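Local coordinates for putative iron-uptake ABC transport system,periplasmic iron-binding protein (Campylobacter jejuni, PDB 3E13) that binds ferric iron in the periplasm, probably to hand it to an ABC transporter for uptake into the cell, at residues T231-S236 and G289-D294. Residues are numbered along the deposited sequence; the frame is centred on the assembly and turned at random.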
loop_
_atom_site.group_PDB
_atom_site.type_symbol
_atom_site.label_atom_id
_atom_site.label_comp_id
_atom_site.label_asym_id
_atom_site.label_seq_id
_atom_site.Cartn_x
_atom_site.Cartn_y
_atom_site.Cartn_z
ATOM N N THR A 231 8.399 -11.583 -2.867
ATOM C CA THR A 231 7.945 -10.600 -1.906
ATOM C C THR A 231 6.519 -10.130 -2.234
ATOM O O THR A 231 6.111 -9.982 -3.390
ATOM C CB THR A 231 8.984 -9.431 -1.981
ATOM O OG1 THR A 231 10.258 -9.867 -1.435
ATOM C CG2 THR A 231 8.495 -8.190 -1.186
ATOM N N HIS A 232 5.779 -9.810 -1.167
ATOM C CA HIS A 232 4.443 -9.242 -1.251
ATOM C C HIS A 232 4.428 -7.854 -1.890
ATOM O O HIS A 232 5.085 -6.954 -1.433
ATOM C CB HIS A 232 3.831 -9.149 0.145
ATOM C CG HIS A 232 2.417 -8.659 0.150
ATOM N ND1 HIS A 232 2.014 -7.453 0.714
ATOM C CD2 HIS A 232 1.311 -9.218 -0.369
ATOM C CE1 HIS A 232 0.700 -7.331 0.567
ATOM N NE2 HIS A 232 0.248 -8.393 -0.068
ATOM N N ILE A 233 3.724 -7.775 -3.012
ATOM C CA ILE A 233 3.425 -6.542 -3.708
ATOM C C ILE A 233 1.963 -6.156 -3.430
ATOM O O ILE A 233 1.048 -7.016 -3.471
ATOM C CB ILE A 233 3.613 -6.758 -5.221
ATOM C CG1 ILE A 233 5.085 -7.120 -5.523
ATOM C CG2 ILE A 233 3.197 -5.536 -5.987
ATOM C CD1 ILE A 233 6.034 -6.080 -5.214
ATOM N N ASN A 234 1.744 -4.872 -3.137
ATOM C CA ASN A 234 0.423 -4.280 -3.033
ATOM C C ASN A 234 0.424 -3.071 -3.961
ATOM O O ASN A 234 1.491 -2.663 -4.479
ATOM C CB ASN A 234 0.145 -3.890 -1.562
ATOM C CG ASN A 234 -1.339 -3.679 -1.248
ATOM O OD1 ASN A 234 -2.210 -3.613 -2.133
ATOM N ND2 ASN A 234 -1.646 -3.590 0.049
ATOM N N ILE A 235 -0.753 -2.556 -4.295
ATOM C CA ILE A 235 -0.877 -1.369 -5.129
ATOM C C ILE A 235 -1.531 -0.230 -4.400
ATOM O O ILE A 235 -2.298 -0.457 -3.491
ATOM C CB ILE A 235 -1.685 -1.691 -6.433
ATOM C CG1 ILE A 235 -3.136 -2.190 -6.111
ATOM C CG2 ILE A 235 -0.854 -2.671 -7.285
ATOM C CD1 ILE A 235 -4.122 -2.093 -7.266
ATOM N N SER A 236 -1.254 0.987 -4.851
ATOM C CA SER A 236 -2.128 2.098 -4.622
ATOM C C SER A 236 -2.950 2.136 -5.932
ATOM O O SER A 236 -2.458 1.812 -7.034
ATOM C CB SER A 236 -1.378 3.391 -4.391
ATOM O OG SER A 236 -2.200 4.526 -4.468
ATOM N N GLY A 289 17.303 -2.120 -4.332
ATOM C CA GLY A 289 17.830 -3.344 -4.907
ATOM C C GLY A 289 16.818 -4.079 -5.770
ATOM O O GLY A 289 15.645 -3.741 -5.797
ATOM N N THR A 290 17.288 -5.086 -6.501
ATOM C CA THR A 290 16.407 -5.910 -7.315
ATOM C C THR A 290 15.908 -7.063 -6.422
ATOM O O THR A 290 16.531 -7.431 -5.392
ATOM C CB THR A 290 17.123 -6.457 -8.549
ATOM O OG1 THR A 290 18.335 -7.092 -8.142
ATOM C CG2 THR A 290 17.499 -5.305 -9.490
ATOM N N PHE A 291 14.750 -7.594 -6.753
ATOM C CA PHE A 291 14.136 -8.647 -5.960
ATOM C C PHE A 291 13.074 -9.408 -6.745
ATOM O O PHE A 291 12.523 -8.883 -7.708
ATOM C CB PHE A 291 13.506 -8.079 -4.683
ATOM C CG PHE A 291 12.389 -7.102 -4.925
ATOM C CD1 PHE A 291 11.081 -7.443 -4.652
ATOM C CD2 PHE A 291 12.669 -5.781 -5.313
ATOM C CE1 PHE A 291 10.067 -6.551 -4.858
ATOM C CE2 PHE A 291 11.648 -4.878 -5.521
ATOM C CZ PHE A 291 10.338 -5.276 -5.260
ATOM N N LYS A 292 12.812 -10.637 -6.310
ATOM C CA LYS A 292 11.718 -11.454 -6.842
ATOM C C LYS A 292 10.415 -11.024 -6.212
ATOM O O LYS A 292 10.350 -10.920 -5.014
ATOM C CB LYS A 292 11.946 -12.911 -6.469
ATOM C CG LYS A 292 13.025 -13.561 -7.312
ATOM C CD LYS A 292 13.313 -15.041 -6.931
ATOM C CE LYS A 292 12.147 -15.936 -6.567
ATOM N NZ LYS A 292 12.624 -17.306 -6.131
ATOM N N GLU A 293 9.403 -10.834 -7.044
ATOM C CA GLU A 293 8.047 -10.450 -6.620
ATOM C C GLU A 293 7.106 -11.641 -6.657
ATOM O O GLU A 293 7.177 -12.488 -7.540
ATOM C CB GLU A 293 7.452 -9.417 -7.583
ATOM C CG GLU A 293 8.233 -8.149 -7.645
ATOM C CD GLU A 293 7.683 -7.146 -8.648
ATOM O OE1 GLU A 293 6.564 -7.340 -9.205
ATOM O OE2 GLU A 293 8.389 -6.151 -8.831
ATOM N N ASP A 294 6.191 -11.708 -5.697
ATOM C CA ASP A 294 5.165 -12.694 -5.741
ATOM C C ASP A 294 4.357 -12.481 -7.038
ATOM O O ASP A 294 3.987 -11.324 -7.393
ATOM C CB ASP A 294 4.258 -12.519 -4.516
ATOM C CG ASP A 294 3.318 -13.671 -4.289
ATOM O OD1 ASP A 294 2.865 -13.820 -3.087
ATOM O OD2 ASP A 294 2.973 -14.460 -5.198
#
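Thr231 and Glu293 run side by side, their backbones joined in a single beta bridge, a compact example of how two backbone bonds can tie an irregular segment to the approach of a strand, with side chains packed beside them. Thr231 N donates to Lys292 O at 3.0 Å. Thr231 O in turn accepts from Asp294 N at 2.9 Å, and both bonds are nearly straight at hydrogen. Beside the bridge, the side chains of Thr231 and Phe291 meet at about a right angle, Thr231 CB coming obliquely to Phe291 CD1 at 3.9 Å. A first torsion of 63° sets Phe291 CG between its backbone N and carbonyl carbon, with the ring beside Thr231 and Ile233. Ile233 reaches this ring from its edge, with CD1 4.1 Å from Phe291 CE1. With CG1 anti to its carbonyl carbon, Ile233 also meets Glu293, CD1 standing 3.9 Å from Glu293 CG. The extended Glu293 chain thus serves two ends: its CB and CG lie against the CG1-CD1 branch of Ile233, and its carboxylate forms a salt bridge with Lys101. Asp294 CB comes within 3.3 Å of Thr231 O, while OD2 accepts from Ile296 N and OD1 from Asn154 ND2. The bound iron lies about 13 Å from the Ile233 side chain. In this solute-binding protein fold, the contact ties the loop between helices 283-288 and 298-302 to the entry of strand 233-241, which pairs antiparallel with strand 97-109 in the mixed sheet, while helix 142-155 packs on His232 and Asn234.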